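Local coordinates for deferrochelatase (Vibrio cholerae, PDB 5DE0), which probably acts as a heme-dependent peroxidase of the dye-decolorizing family, binding heme b and using its iron to oxidise substrates with hydrogen peroxide, at residues Gly199-Lys202 with Pro203-Val206; Leu183-Trp186 with Asn187-Asn190. One frame throughout, in Å; residues are numbered along the deposited sequence.

Contact 1. Residues Gly199-Lys202 with Pro203-Val206; sequences GRTK and PDSV
R200 reaches back across a tight loop and takes hold of S205 with one side of its guanidinium. R200 NE lies 2.8 Å from S205 O, while R200 NH2 bonds the same oxygen at 2.6 Å; that acceptor lies close to the guanidinium plane, only 8° out of it. A longer bond of 3.2 Å runs from R200 NE to S205 OG, so the serine meets the arginine with both carbonyl and hydroxyl. The bend at chi3 (77°) turns the guanidinium away from the line of its aliphatic stem. Beyond the segments, R200 NH2 also pairs with E150, and S205 OG bonds T149. A second grip closes the loop: V206 O accepts from T201 N at 2.9 Å and from T201 OG1 at 2.8 Å. Threonine suits this place because its hydroxyl lies beside its own backbone N, and the two donors share one acceptor.

R200 and S205 are buried, whereas P203, D204 and V206 face solvent. That side is held by van der Waals contact: T201 CG2 rests on P203 CD at 3.6 Å, and T201 CB meets D204 OD1. K202 extends away to Q194, and S205 turns the chain with positive phi. The arrangement is a hydrogen-bonded loop after helix 191-198 that holds R200, which touches the heme, part of the heme pocket of this DyP-type peroxidase.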
loop_
_atom_site.group_PDB
_atom_site.type_symbol
_atom_site.label_atom_id
_atom_site.label_comp_id
_atom_site.label_asym_id
_atom_site.label_seq_id
_atom_site.Cartn_x
_atom_site.Cartn_y
_atom_site.Cartn_z
ATOM N N GLY B 199 3.386 11.370 26.437
ATOM C CA GLY B 199 4.439 11.808 27.334
ATOM C C GLY B 199 5.293 12.895 26.711
ATOM O O GLY B 199 6.260 13.358 27.316
ATOM N N ARG B 200 4.940 13.294 25.491
ATOM C CA ARG B 200 5.637 14.370 24.793
ATOM C C ARG B 200 4.652 15.334 24.141
ATOM O O ARG B 200 3.482 15.004 23.940
ATOM C CB ARG B 200 6.588 13.808 23.730
ATOM C CG ARG B 200 7.682 12.905 24.272
ATOM C CD ARG B 200 8.651 12.497 23.177
ATOM N NE ARG B 200 9.584 13.567 22.841
ATOM C CZ ARG B 200 10.786 13.703 23.392
ATOM N NH1 ARG B 200 11.199 12.835 24.305
ATOM N NH2 ARG B 200 11.575 14.706 23.030
ATOM N N THR B 201 5.137 16.525 23.808
ATOM C CA THR B 201 4.331 17.514 23.107
ATOM C C THR B 201 4.054 17.019 21.691
ATOM O O THR B 201 4.875 16.321 21.102
ATOM C CB THR B 201 5.032 18.886 23.061
ATOM O OG1 THR B 201 5.642 19.155 24.329
ATOM C CG2 THR B 201 4.038 19.989 22.745
ATOM N N LYS B 202 2.895 17.373 21.148
ATOM C CA LYS B 202 2.489 16.866 19.838
ATOM C C LYS B 202 3.128 17.602 18.648
ATOM O O LYS B 202 3.647 16.950 17.743
ATOM C CB LYS B 202 0.961 16.895 19.714
ATOM C CG LYS B 202 0.421 16.183 18.490
ATOM C CD LYS B 202 -1.088 16.031 18.565
ATOM C CE LYS B 202 -1.618 15.219 17.397
ATOM N NZ LYS B 202 -3.071 14.921 17.522
ATOM N N PRO B 203 3.099 18.949 18.631
ATOM C CA PRO B 203 3.664 19.585 17.433
ATOM C C PRO B 203 5.187 19.494 17.319
ATOM O O PRO B 203 5.685 19.323 16.207
ATOM C CB PRO B 203 3.228 21.047 17.579
ATOM C CG PRO B 203 3.049 21.240 19.036
ATOM C CD PRO B 203 2.496 19.943 19.537
ATOM N N ASP B 204 5.914 19.605 18.428
ATOM C CA ASP B 204 7.374 19.660 18.351
ATOM C C ASP B 204 8.081 18.546 19.124
ATOM O O ASP B 204 9.309 18.541 19.221
ATOM C CB ASP B 204 7.883 21.023 18.836
ATOM C CG ASP B 204 7.312 21.422 20.185
ATOM O OD1 ASP B 204 6.771 20.549 20.895
ATOM O OD2 ASP B 204 7.413 22.616 20.537
ATOM N N SER B 205 7.304 17.616 19.670
ATOM C CA SER B 205 7.843 16.417 20.311
ATOM C C SER B 205 8.848 16.716 21.424
ATOM O O SER B 205 9.843 16.007 21.580
ATOM C CB SER B 205 8.487 15.506 19.262
ATOM O OG SER B 205 8.825 14.246 19.814
ATOM N N VAL B 206 8.591 17.768 22.192
ATOM C CA VAL B 206 9.425 18.079 23.346
ATOM C C VAL B 206 8.891 17.339 24.567
ATOM O O VAL B 206 7.695 17.396 24.860
ATOM C CB VAL B 206 9.472 19.592 23.623
ATOM C CG1 VAL B 206 10.284 19.882 24.878
ATOM C CG2 VAL B 206 10.053 20.329 22.426
#

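Contact 2. Residues Leu183-Trp186 with Asn187-Asn190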
loop_
_atom_site.group_PDB
_atom_site.type_symbol
_atom_site.label_atom_id
_atom_site.label_comp_id
_atom_site.label_asym_id
_atom_site.label_seq_id
_atom_site.Cartn_x
_atom_site.Cartn_y
_atom_site.Cartn_z
ATOM N N LEU B 183 -8.501 5.315 15.712
ATOM C CA LEU B 183 -8.393 6.762 15.529
ATOM C C LEU B 183 -9.578 7.585 16.065
ATOM O O LEU B 183 -9.355 8.651 16.641
ATOM C CB LEU B 183 -8.177 7.082 14.048
ATOM C CG LEU B 183 -6.841 6.618 13.465
ATOM C CD1 LEU B 183 -6.663 7.135 12.050
ATOM C CD2 LEU B 183 -5.685 7.061 14.348
ATOM N N PRO B 184 -10.832 7.117 15.876
ATOM C CA PRO B 184 -11.931 7.916 16.440
ATOM C C PRO B 184 -11.866 8.063 17.962
ATOM O O PRO B 184 -12.099 9.157 18.476
ATOM C CB PRO B 184 -13.180 7.128 16.030
ATOM C CG PRO B 184 -12.774 6.414 14.792
ATOM C CD PRO B 184 -11.342 6.034 15.012
ATOM N N ALA B 185 -11.559 6.976 18.664
ATOM C CA ALA B 185 -11.442 7.010 20.117
ATOM C C ALA B 185 -10.305 7.929 20.544
ATOM O O ALA B 185 -10.412 8.647 21.539
ATOM C CB ALA B 185 -11.228 5.607 20.665
ATOM N N TRP B 186 -9.216 7.903 19.782
ATOM C CA TRP B 186 -8.064 8.751 20.062
ATOM C C TRP B 186 -8.372 10.213 19.750
ATOM O O TRP B 186 -7.844 11.124 20.390
ATOM C CB TRP B 186 -6.851 8.278 19.260
ATOM C CG TRP B 186 -5.665 9.184 19.368
ATOM C CD1 TRP B 186 -5.240 10.087 18.439
ATOM C CD2 TRP B 186 -4.754 9.283 20.471
ATOM N NE1 TRP B 186 -4.119 10.738 18.892
ATOM C CE2 TRP B 186 -3.803 10.267 20.139
ATOM C CE3 TRP B 186 -4.653 8.637 21.706
ATOM C CZ2 TRP B 186 -2.757 10.613 20.993
ATOM C CZ3 TRP B 186 -3.615 8.985 22.555
ATOM C CH2 TRP B 186 -2.682 9.965 22.194
ATOM N N ASN B 187 -9.241 10.429 18.768
ATOM C CA ASN B 187 -9.617 11.774 18.347
ATOM C C ASN B 187 -10.425 12.513 19.413
ATOM O O ASN B 187 -10.432 13.744 19.456
ATOM C CB ASN B 187 -10.412 11.713 17.039
ATOM C CG ASN B 187 -10.713 13.091 16.471
ATOM O OD1 ASN B 187 -9.912 14.018 16.597
ATOM N ND2 ASN B 187 -11.877 13.229 15.845
ATOM N N ARG B 188 -11.100 11.756 20.273
ATOM C CA ARG B 188 -11.936 12.340 21.317
ATOM C C ARG B 188 -11.109 13.161 22.303
ATOM O O ARG B 188 -11.555 14.202 22.784
ATOM C CB ARG B 188 -12.708 11.251 22.068
ATOM C CG ARG B 188 -13.545 10.342 21.180
ATOM C CD ARG B 188 -14.787 9.846 21.912
ATOM N NE ARG B 188 -14.497 9.441 23.286
ATOM C CZ ARG B 188 -14.286 8.186 23.673
ATOM N NH1 ARG B 188 -14.335 7.198 22.789
ATOM N NH2 ARG B 188 -14.027 7.916 24.946
ATOM N N LEU B 189 -9.900 12.691 22.596
ATOM C CA LEU B 189 -9.023 13.372 23.542
ATOM C C LEU B 189 -8.452 14.662 22.964
ATOM O O LEU B 189 -8.111 14.733 21.783
ATOM C CB LEU B 189 -7.880 12.451 23.978
ATOM C CG LEU B 189 -8.177 11.418 25.070
ATOM C CD1 LEU B 189 -9.117 10.320 24.579
ATOM C CD2 LEU B 189 -6.880 10.823 25.603
ATOM N N ASN B 190 -8.346 15.682 23.809
ATOM C CA ASN B 190 -7.779 16.961 23.401
ATOM C C ASN B 190 -6.257 16.904 23.344
ATOM O O ASN B 190 -5.653 15.901 23.727
ATOM C CB ASN B 190 -8.230 18.068 24.352
ATOM C CG ASN B 190 -7.834 17.796 25.791
ATOM O OD1 ASN B 190 -6.773 18.223 26.247
ATOM N ND2 ASN B 190 -8.687 17.080 26.516
#
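R188 sets out with CG beside its own backbone N, and this chi1 of -55° brings R188 CG to 3.3 Å from P184 O; the bends at chi2 and chi3 then carry the guanidinium back over A185. A185 O stands over one face of the R188 guanidinium, displaced from its centre. R188 NH1 comes within 4.1 Å of A185 CB, a loose contact at the surface; the small alanine lets the long arm lie close to the backbone. W186, by contrast, puts CG anti to its backbone N (chi1 173°). This directs the indole into the protein, where NE1 bonds T143 O and the ring meets F280 edge-to-face. A broad aromatic with one polar N-H fits such a buried place.

The backbone beneath is a short helix held mostly by weak bonds. The exception is N187 N, which bonds L183 O at 2.8 Å, bent to 137° at the hydrogen. R188 N makes weak bonds to P184 O and A185 O, and L189 N a weak one to W186 O. Proline fits the first turn, where its missing N-H costs no helical bond. L189 turns its side chain back, L189 CD1 lying 3.7 Å from A185 O, and also touches F280 and helix 191-198. L183 packs against R115 of the second subunit. N190 then caps A193 N through OD1. The whole is a short turn linking helix 183-188, which follows strand 172-181, to helix 191-198, with N190 as the N-cap of the second.

Contact 2 precedes contact 1 in the chain, and helix 191-198 joins them: residues 183-190 lead into it and residues 199-206 leave it. Their centres are about 17 Å apart and their nearest atoms about 5 Å, without touching. Contact 2 is largely a surface contact, made of mostly weak backbone bonds and a loosely folded arginine, with the indole of W186 as its buried anchor. Contact 1 is partly buried and depends on paired donors sharing carbonyl acceptors, with its arginine beside the heme. Both share neighbours: T143 O accepts from W186 NE1 and, weakly, from K202 NZ, while Q194 donates to W186 O and accepts from K202 NZ.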